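Local coordinates for restriction endonuclease LpnPI (Legionella pneumophila subsp. pneumophila str. Philadelphia 1, PDB 4RZL), which probably cleaves DNA as a cytosine modification-dependent endonuclease, the chain here being its N-terminal, SRA-like DNA recognition domain, at residues S80-F88 / D224-K232; L68-D79 / F88-H96. All coordinates share one frame; numbering follows the deposited sequence.

Interaction 1. Residues S80-F88 / D224-K232; sequences SIDTSKGQF and DVLIAPSTK
Thr83 and Ala228 join the tip of a β-hairpin (strands 80-82 and 87-91, with a G1 beta bulge at Gly86 and Gln87) to the C-terminal tail of the recognition domain. Ala228 N donates to Thr83 O over 3.1 Å, a bent bond with an N-H...O angle of 136°. The remaining contact is mostly side chain against backbone oxygen: a chi1 of -172° carries Val225 CG1 to the hairpin side, 3.4 Å from Lys85 O, while Ile227 turns CG2 onto Ser84 O and CD1 towards Lys85 O. Gly86 CA makes a CA-H...O contact of 3.2 Å with Leu226 O. Two waters extend the seam. Water 1 bridges Thr83 O and Leu226 O; water 2 donates to Ala228 O and also binds Thr83 OG1 and Ser230 OG. Further out, strand 176-187 carries both partners, for Gly86 and Leu226 each hydrogen-bond through the backbone to Ile187, and Tyr157 OH binds Lys85 O. The turn itself is shaped by Asp82 in an Asx motif: OD1 accepts from Lys85 N above the carboxylate plane and offers its syn lone pair to Ser84 OG at 2.7 Å.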
loop_
_atom_site.group_PDB
_atom_site.type_symbol
_atom_site.label_atom_id
_atom_site.label_comp_id
_atom_site.label_asym_id
_atom_site.label_seq_id
_atom_site.Cartn_x
_atom_site.Cartn_y
_atom_site.Cartn_z
ATOM N N SER A 80 -9.944 -2.038 -4.621
ATOM C CA SER A 80 -10.495 -0.805 -5.181
ATOM C C SER A 80 -10.107 0.453 -4.412
ATOM O O SER A 80 -9.817 0.417 -3.211
ATOM C CB SER A 80 -12.023 -0.883 -5.245
ATOM O OG SER A 80 -12.555 -0.943 -3.937
ATOM N N ILE A 81 -10.122 1.573 -5.121
ATOM C CA ILE A 81 -9.924 2.867 -4.491
ATOM C C ILE A 81 -11.175 3.702 -4.748
ATOM O O ILE A 81 -11.719 3.708 -5.857
ATOM C CB ILE A 81 -8.674 3.592 -5.026
ATOM C CG1 ILE A 81 -8.503 4.956 -4.360
ATOM C CG2 ILE A 81 -8.753 3.767 -6.545
ATOM C CD1 ILE A 81 -7.321 5.722 -4.919
ATOM N N ASP A 82 -11.683 4.331 -3.698
ATOM C CA ASP A 82 -12.747 5.303 -3.851
ATOM C C ASP A 82 -12.117 6.686 -3.689
ATOM O O ASP A 82 -11.844 7.125 -2.572
ATOM C CB ASP A 82 -13.861 5.058 -2.834
ATOM C CG ASP A 82 -15.057 5.996 -3.028
ATOM O OD1 ASP A 82 -14.861 7.161 -3.452
ATOM O OD2 ASP A 82 -16.203 5.570 -2.761
ATOM N N THR A 83 -11.888 7.357 -4.809
ATOM C CA THR A 83 -11.205 8.653 -4.803
ATOM C C THR A 83 -11.980 9.723 -4.043
ATOM O O THR A 83 -11.373 10.618 -3.454
ATOM C CB THR A 83 -10.941 9.171 -6.238
ATOM O OG1 THR A 83 -12.166 9.152 -6.978
ATOM C CG2 THR A 83 -9.898 8.311 -6.967
ATOM N N SER A 84 -13.307 9.631 -4.041
ATOM C CA SER A 84 -14.128 10.647 -3.384
ATOM C C SER A 84 -14.079 10.496 -1.860
ATOM O O SER A 84 -14.257 11.467 -1.132
ATOM C CB SER A 84 -15.585 10.583 -3.890
ATOM O OG SER A 84 -16.269 9.454 -3.374
ATOM N N LYS A 85 -13.789 9.285 -1.386
ATOM C CA LYS A 85 -13.726 9.018 0.051
ATOM C C LYS A 85 -12.299 8.841 0.563
ATOM O O LYS A 85 -12.081 8.800 1.772
ATOM C CB LYS A 85 -14.552 7.772 0.397
ATOM C CG LYS A 85 -16.060 7.981 0.248
ATOM C CD LYS A 85 -16.842 6.667 0.150
ATOM C CE LYS A 85 -16.748 5.820 1.416
ATOM N NZ LYS A 85 -17.496 6.403 2.570
ATOM N N GLY A 86 -11.327 8.726 -0.341
ATOM C CA GLY A 86 -9.961 8.440 0.087
ATOM C C GLY A 86 -9.897 7.111 0.825
ATOM O O GLY A 86 -9.223 6.969 1.851
ATOM N N GLN A 87 -10.632 6.135 0.306
ATOM C CA GLN A 87 -10.710 4.827 0.930
ATOM C C GLN A 87 -10.180 3.750 -0.009
ATOM O O GLN A 87 -10.530 3.712 -1.184
ATOM C CB GLN A 87 -12.151 4.507 1.321
ATOM C CG GLN A 87 -12.281 3.236 2.143
ATOM C CD GLN A 87 -13.717 2.938 2.500
ATOM O OE1 GLN A 87 -14.385 2.174 1.814
ATOM N NE2 GLN A 87 -14.200 3.546 3.579
ATOM N N PHE A 88 -9.328 2.882 0.513
ATOM C CA PHE A 88 -8.757 1.796 -0.283
ATOM C C PHE A 88 -9.180 0.450 0.278
ATOM O O PHE A 88 -8.996 0.182 1.459
ATOM C CB PHE A 88 -7.229 1.907 -0.298
ATOM C CG PHE A 88 -6.538 0.845 -1.114
ATOM C CD1 PHE A 88 -6.858 0.657 -2.446
ATOM C CD2 PHE A 88 -5.542 0.069 -0.551
ATOM C CE1 PHE A 88 -6.221 -0.307 -3.211
ATOM C CE2 PHE A 88 -4.880 -0.900 -1.315
ATOM C CZ PHE A 88 -5.233 -1.085 -2.650
ATOM N N ASP A 224 -6.122 13.021 8.501
ATOM C CA ASP A 224 -6.484 14.023 7.500
ATOM C C ASP A 224 -6.628 13.292 6.163
ATOM O O ASP A 224 -5.635 12.937 5.533
ATOM C CB ASP A 224 -5.425 15.130 7.420
ATOM C CG ASP A 224 -5.801 16.249 6.455
ATOM O OD1 ASP A 224 -6.977 16.333 6.055
ATOM O OD2 ASP A 224 -4.925 17.082 6.134
ATOM N N VAL A 225 -7.869 13.032 5.772
ATOM C CA VAL A 225 -8.177 12.170 4.636
ATOM C C VAL A 225 -8.083 12.925 3.312
ATOM O O VAL A 225 -8.543 14.065 3.205
ATOM C CB VAL A 225 -9.601 11.561 4.756
ATOM C CG1 VAL A 225 -9.839 10.510 3.667
ATOM C CG2 VAL A 225 -9.823 10.956 6.140
ATOM N N LEU A 226 -7.502 12.277 2.301
ATOM C CA LEU A 226 -7.493 12.813 0.946
ATOM C C LEU A 226 -8.881 12.629 0.334
ATOM O O LEU A 226 -9.219 11.550 -0.170
ATOM C CB LEU A 226 -6.423 12.132 0.088
ATOM C CG LEU A 226 -5.791 12.920 -1.068
ATOM C CD1 LEU A 226 -4.647 12.134 -1.707
ATOM C CD2 LEU A 226 -6.800 13.302 -2.117
ATOM N N ILE A 227 -9.689 13.681 0.410
ATOM C CA ILE A 227 -11.043 13.693 -0.157
ATOM C C ILE A 227 -11.047 14.379 -1.518
ATOM O O ILE A 227 -10.734 15.570 -1.606
ATOM C CB ILE A 227 -12.019 14.417 0.777
ATOM C CG1 ILE A 227 -12.073 13.701 2.129
ATOM C CG2 ILE A 227 -13.396 14.496 0.161
ATOM C CD1 ILE A 227 -12.613 12.275 2.019
ATOM N N ALA A 228 -11.378 13.639 -2.577
ATOM C CA ALA A 228 -11.250 14.177 -3.942
ATOM C C ALA A 228 -12.489 13.930 -4.818
ATOM O O ALA A 228 -12.532 12.956 -5.576
ATOM C CB ALA A 228 -9.997 13.587 -4.619
ATOM N N PRO A 229 -13.498 14.819 -4.718
ATOM C CA PRO A 229 -14.737 14.696 -5.499
ATOM C C PRO A 229 -14.483 14.774 -7.004
ATOM O O PRO A 229 -13.590 15.503 -7.454
ATOM C CB PRO A 229 -15.591 15.882 -5.014
ATOM C CG PRO A 229 -14.628 16.818 -4.352
ATOM C CD PRO A 229 -13.546 15.952 -3.772
ATOM N N SER A 230 -15.251 14.002 -7.765
ATOM C CA SER A 230 -15.073 13.907 -9.210
ATOM C C SER A 230 -15.617 15.119 -9.955
ATOM O O SER A 230 -16.604 15.715 -9.536
ATOM C CB SER A 230 -15.761 12.639 -9.741
ATOM O OG SER A 230 -14.973 11.475 -9.518
ATOM N N THR A 231 -14.963 15.491 -11.054
ATOM C CA THR A 231 -15.535 16.454 -11.992
ATOM C C THR A 231 -16.545 15.713 -12.873
ATOM O O THR A 231 -16.416 14.502 -13.093
ATOM C CB THR A 231 -14.459 17.133 -12.887
ATOM O OG1 THR A 231 -13.729 16.136 -13.619
ATOM C CG2 THR A 231 -13.475 17.971 -12.039
ATOM N N LYS A 232 -17.563 16.426 -13.348
ATOM C CA LYS A 232 -18.566 15.826 -14.228
ATOM C C LYS A 232 -18.146 15.989 -15.682
ATOM O O LYS A 232 -18.246 15.052 -16.475
ATOM C CB LYS A 232 -19.948 16.446 -14.003
ATOM O OXT LYS A 232 -17.692 17.066 -16.087
HETATM O O HOH W 1 -8.825 10.014 -2.555
HETATM O O HOH W 2 -13.806 10.985 -6.867
#

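Interaction 2. Residues L68-D79 / F88-H96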
loop_
_atom_site.group_PDB
_atom_site.type_symbol
_atom_site.label_atom_id
_atom_site.label_comp_id
_atom_site.label_asym_id
_atom_site.label_seq_id
_atom_site.Cartn_x
_atom_site.Cartn_y
_atom_site.Cartn_z
ATOM N N LEU A 68 1.845 -1.845 -0.529
ATOM C CA LEU A 68 0.771 -2.686 -1.019
ATOM C C LEU A 68 0.660 -2.490 -2.508
ATOM O O LEU A 68 0.554 -1.359 -2.987
ATOM C CB LEU A 68 -0.563 -2.349 -0.351
ATOM C CG LEU A 68 -0.591 -2.420 1.174
ATOM C CD1 LEU A 68 -2.008 -2.120 1.656
ATOM C CD2 LEU A 68 -0.097 -3.776 1.646
ATOM N N TYR A 69 0.661 -3.594 -3.240
ATOM C CA TYR A 69 0.631 -3.540 -4.687
ATOM C C TYR A 69 -0.478 -4.439 -5.212
ATOM O O TYR A 69 -0.602 -5.594 -4.810
ATOM C CB TYR A 69 2.000 -3.953 -5.258
ATOM C CG TYR A 69 1.967 -4.169 -6.737
ATOM C CD1 TYR A 69 1.772 -3.099 -7.592
ATOM C CD2 TYR A 69 2.109 -5.438 -7.286
ATOM C CE1 TYR A 69 1.721 -3.271 -8.950
ATOM C CE2 TYR A 69 2.064 -5.624 -8.657
ATOM C CZ TYR A 69 1.872 -4.524 -9.484
ATOM O OH TYR A 69 1.815 -4.656 -10.848
ATOM N N THR A 70 -1.302 -3.903 -6.101
ATOM C CA THR A 70 -2.365 -4.702 -6.674
ATOM C C THR A 70 -2.484 -4.452 -8.176
ATOM O O THR A 70 -2.235 -3.343 -8.656
ATOM C CB THR A 70 -3.717 -4.405 -6.009
ATOM O OG1 THR A 70 -4.751 -5.065 -6.745
ATOM C CG2 THR A 70 -4.002 -2.922 -5.997
ATOM N N ASN A 71 -2.878 -5.473 -8.924
ATOM C CA ASN A 71 -3.031 -5.305 -10.362
ATOM C C ASN A 71 -4.446 -4.883 -10.757
ATOM O O ASN A 71 -4.682 -4.503 -11.902
ATOM C CB ASN A 71 -2.623 -6.583 -11.110
ATOM C CG ASN A 71 -3.494 -7.783 -10.775
ATOM O OD1 ASN A 71 -4.659 -7.651 -10.386
ATOM N ND2 ASN A 71 -2.928 -8.973 -10.942
ATOM N N MET A 72 -5.379 -4.958 -9.808
ATOM C CA MET A 72 -6.784 -4.592 -10.034
ATOM C C MET A 72 -7.442 -5.331 -11.215
ATOM O O MET A 72 -8.410 -4.840 -11.796
ATOM C CB MET A 72 -6.912 -3.078 -10.252
ATOM C CG MET A 72 -6.170 -2.238 -9.224
ATOM S SD MET A 72 -7.197 -1.708 -7.833
ATOM C CE MET A 72 -8.183 -0.454 -8.634
ATOM N N GLU A 73 -6.941 -6.517 -11.548
ATOM C CA GLU A 73 -7.458 -7.273 -12.691
ATOM C C GLU A 73 -8.408 -8.400 -12.292
ATOM O O GLU A 73 -9.236 -8.823 -13.100
ATOM C CB GLU A 73 -6.309 -7.884 -13.503
ATOM C CG GLU A 73 -5.254 -6.908 -13.982
ATOM C CD GLU A 73 -4.034 -7.615 -14.552
ATOM O OE1 GLU A 73 -3.936 -8.850 -14.388
ATOM O OE2 GLU A 73 -3.174 -6.939 -15.157
ATOM N N ASP A 74 -8.270 -8.923 -11.076
ATOM C CA ASP A 74 -9.076 -10.083 -10.668
ATOM C C ASP A 74 -10.390 -9.711 -9.985
ATOM O O ASP A 74 -10.403 -9.211 -8.862
ATOM C CB ASP A 74 -8.263 -11.004 -9.751
ATOM C CG ASP A 74 -8.929 -12.363 -9.546
ATOM O OD1 ASP A 74 -10.177 -12.440 -9.620
ATOM O OD2 ASP A 74 -8.203 -13.362 -9.333
ATOM N N GLY A 75 -11.497 -10.052 -10.637
ATOM C CA GLY A 75 -12.818 -9.798 -10.087
ATOM C C GLY A 75 -13.102 -10.599 -8.822
ATOM O O GLY A 75 -13.947 -10.206 -8.016
ATOM N N ASP A 76 -12.413 -11.725 -8.645
ATOM C CA ASP A 76 -12.612 -12.527 -7.436
ATOM C C ASP A 76 -12.085 -11.798 -6.202
ATOM O O ASP A 76 -12.669 -11.908 -5.123
ATOM C CB ASP A 76 -11.941 -13.890 -7.559
ATOM C CG ASP A 76 -12.559 -14.749 -8.665
ATOM O OD1 ASP A 76 -13.780 -14.647 -8.890
ATOM O OD2 ASP A 76 -11.820 -15.531 -9.297
ATOM N N TRP A 77 -10.996 -11.042 -6.358
ATOM C CA TRP A 77 -10.477 -10.245 -5.246
ATOM C C TRP A 77 -10.476 -8.782 -5.655
ATOM O O TRP A 77 -9.450 -8.239 -6.053
ATOM C CB TRP A 77 -9.079 -10.709 -4.846
ATOM C CG TRP A 77 -9.018 -12.175 -4.586
ATOM C CD1 TRP A 77 -8.525 -13.141 -5.423
ATOM C CD2 TRP A 77 -9.478 -12.856 -3.415
ATOM N NE1 TRP A 77 -8.647 -14.380 -4.837
ATOM C CE2 TRP A 77 -9.230 -14.233 -3.608
ATOM C CE3 TRP A 77 -10.087 -12.439 -2.225
ATOM C CZ2 TRP A 77 -9.558 -15.186 -2.655
ATOM C CZ3 TRP A 77 -10.415 -13.390 -1.286
ATOM C CH2 TRP A 77 -10.146 -14.751 -1.504
ATOM N N PRO A 78 -11.643 -8.141 -5.563
ATOM C CA PRO A 78 -11.816 -6.810 -6.151
ATOM C C PRO A 78 -11.167 -5.654 -5.354
ATOM O O PRO A 78 -11.901 -4.863 -4.750
ATOM C CB PRO A 78 -13.341 -6.660 -6.182
ATOM C CG PRO A 78 -13.811 -7.465 -5.007
ATOM C CD PRO A 78 -12.863 -8.625 -4.886
ATOM N N ASP A 79 -9.838 -5.534 -5.368
ATOM C CA ASP A 79 -9.203 -4.358 -4.762
ATOM C C ASP A 79 -9.753 -3.094 -5.407
ATOM O O ASP A 79 -10.002 -3.076 -6.611
ATOM C CB ASP A 79 -7.687 -4.382 -4.918
ATOM C CG ASP A 79 -7.045 -5.581 -4.246
ATOM O OD1 ASP A 79 -7.498 -5.998 -3.162
ATOM O OD2 ASP A 79 -6.059 -6.093 -4.797
ATOM N N PHE A 88 -9.328 2.882 0.513
ATOM C CA PHE A 88 -8.757 1.796 -0.283
ATOM C C PHE A 88 -9.180 0.450 0.278
ATOM O O PHE A 88 -8.996 0.182 1.459
ATOM C CB PHE A 88 -7.229 1.907 -0.298
ATOM C CG PHE A 88 -6.538 0.845 -1.114
ATOM C CD1 PHE A 88 -6.858 0.657 -2.446
ATOM C CD2 PHE A 88 -5.542 0.069 -0.551
ATOM C CE1 PHE A 88 -6.221 -0.307 -3.211
ATOM C CE2 PHE A 88 -4.880 -0.900 -1.315
ATOM C CZ PHE A 88 -5.233 -1.085 -2.650
ATOM N N ILE A 89 -9.738 -0.399 -0.567
ATOM C CA ILE A 89 -10.102 -1.748 -0.144
ATOM C C ILE A 89 -9.126 -2.731 -0.758
ATOM O O ILE A 89 -8.940 -2.742 -1.972
ATOM C CB ILE A 89 -11.530 -2.111 -0.552
ATOM C CG1 ILE A 89 -12.517 -1.158 0.127
ATOM C CG2 ILE A 89 -11.835 -3.561 -0.171
ATOM C CD1 ILE A 89 -13.944 -1.383 -0.297
ATOM N N TYR A 90 -8.514 -3.547 0.096
ATOM C CA TYR A 90 -7.379 -4.386 -0.267
ATOM C C TYR A 90 -7.556 -5.815 0.228
ATOM O O TYR A 90 -7.900 -6.024 1.391
ATOM C CB TYR A 90 -6.104 -3.788 0.325
ATOM C CG TYR A 90 -4.856 -4.612 0.126
ATOM C CD1 TYR A 90 -4.156 -4.572 -1.074
ATOM C CD2 TYR A 90 -4.365 -5.412 1.149
ATOM C CE1 TYR A 90 -2.997 -5.315 -1.244
ATOM C CE2 TYR A 90 -3.204 -6.168 0.983
ATOM C CZ TYR A 90 -2.527 -6.113 -0.210
ATOM O OH TYR A 90 -1.372 -6.855 -0.366
ATOM N N TYR A 91 -7.325 -6.797 -0.636
ATOM C CA TYR A 91 -7.465 -8.196 -0.232
ATOM C C TYR A 91 -6.110 -8.823 0.057
ATOM O O TYR A 91 -5.125 -8.544 -0.634
ATOM C CB TYR A 91 -8.219 -8.995 -1.302
ATOM C CG TYR A 91 -9.696 -8.675 -1.311
ATOM C CD1 TYR A 91 -10.190 -7.615 -2.057
ATOM C CD2 TYR A 91 -10.591 -9.409 -0.537
ATOM C CE1 TYR A 91 -11.530 -7.300 -2.046
ATOM C CE2 TYR A 91 -11.953 -9.113 -0.539
ATOM C CZ TYR A 91 -12.413 -8.057 -1.294
ATOM O OH TYR A 91 -13.753 -7.735 -1.294
ATOM N N GLY A 92 -6.072 -9.688 1.019
ATOM C CA GLY A 92 -4.888 -10.256 1.537
ATOM C C GLY A 92 -4.279 -11.335 0.663
ATOM O O GLY A 92 -4.715 -11.594 -0.356
ATOM N N ASP A 93 -3.217 -11.894 1.132
ATOM C CA ASP A 93 -2.389 -12.738 0.403
ATOM C C ASP A 93 -2.695 -14.261 0.553
ATOM O O ASP A 93 -1.836 -14.975 0.426
ATOM C CB ASP A 93 -0.920 -12.437 0.598
ATOM C CG ASP A 93 -0.410 -12.711 2.023
ATOM O OD1 ASP A 93 -1.139 -12.856 2.943
ATOM O OD2 ASP A 93 0.736 -12.713 2.205
ATOM N N ASN A 94 -3.869 -14.616 0.886
ATOM C CA ASN A 94 -4.268 -16.012 0.921
ATOM C C ASN A 94 -5.301 -16.242 -0.178
ATOM O O ASN A 94 -6.434 -16.335 0.040
ATOM C CB ASN A 94 -4.796 -16.480 2.298
ATOM C CG ASN A 94 -4.936 -18.018 2.401
ATOM O OD1 ASN A 94 -4.224 -18.691 1.812
ATOM N ND2 ASN A 94 -5.868 -18.491 3.139
ATOM N N LYS A 95 -5.033 -16.261 -1.359
ATOM C CA LYS A 95 -5.913 -16.254 -2.486
ATOM C C LYS A 95 -6.257 -17.641 -3.074
ATOM O O LYS A 95 -7.047 -17.701 -3.910
ATOM C CB LYS A 95 -5.496 -15.231 -3.547
ATOM C CG LYS A 95 -5.562 -13.725 -3.123
ATOM C CD LYS A 95 -4.943 -12.830 -4.136
ATOM C CE LYS A 95 -5.250 -11.391 -3.853
ATOM N NZ LYS A 95 -4.649 -10.422 -4.718
ATOM N N HIS A 96 -5.639 -18.682 -2.559
ATOM C CA HIS A 96 -5.832 -20.060 -3.014
ATOM C C HIS A 96 -5.998 -21.009 -1.822
ATOM O O HIS A 96 -5.560 -20.693 -0.704
ATOM C CB HIS A 96 -4.635 -20.534 -3.859
ATOM C CG HIS A 96 -4.396 -19.725 -5.095
ATOM N ND1 HIS A 96 -3.610 -18.592 -5.102
ATOM C CD2 HIS A 96 -4.822 -19.898 -6.370
ATOM C CE1 HIS A 96 -3.576 -18.093 -6.327
ATOM N NE2 HIS A 96 -4.298 -18.868 -7.115
HETATM O O HOH W 3 -6.562 -8.229 -5.876
HETATM O O HOH W 4 -4.664 -7.865 -3.404
#
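Strands 68-70 and 88-91 run almost perpendicular, at 82° with their axes 8.7 Å apart, and the loop leaving strand 65-70 comes back at Asp79 beside Tyr90, CA to CA 4.9 Å, against the mixed β-sheet of the SRA-like domain. Asp79 ties the loop down: with CG beside its own backbone N (chi1 -61°), OD1 takes Tyr91 N at 2.7 Å nearly along the C-O axis, and OD2 uses its anti lone pair for Thr70 OG1, so this buried carboxylate is gripped from both strands. An ST turn, in which Met72 N donates to Thr70 OG1, helps position the threonine hydroxyl. Asp79 OD2 and Lys95 NZ stand 4.6 Å apart, too far for a salt bridge; water 4 bridges them, 2.7 Å from Asp79 OD2 and accepting from Lys95 NZ. Lys95 runs extended past Trp77, its CG packed over one indole face, while Tyr91 CD2 meets the indole edge at CE3 in an oblique aromatic pair with planes at 59°. Lys171 adds a cation-pi contact to Trp77. Pro78 CD leans on Tyr91 CE1. Beside strand 65-70, Thr70 CG2 meets the edge of Phe88, and Leu68 CD1 sits over the centre of the Tyr90 ring, 4.0 Å from its centroid, with CD2 reaching on to CZ.

Interactions 1 and 2 lie at the two ends of one β-hairpin, their centres about 19 Å apart. Strand 87-91 serves both; Phe88 lies in both segments, but of the two contacts its ring packs only in interaction 2. The two meet where Ser80 O probably accepts a hydrogen bond from Ile89 N (2.8 Å), next to packing of Met72 CE on Ser80 CA (4.2 Å). Strand 80-82 leads directly from the loop anchored by Asp79 to the turn shaped by Asp82. Strand 176-187 runs alongside strand 87-91 and touches both regions. Interaction 1 is a surface contact holding the C-terminal tail, whereas interaction 2 is largely buried and closer to the domain's centre.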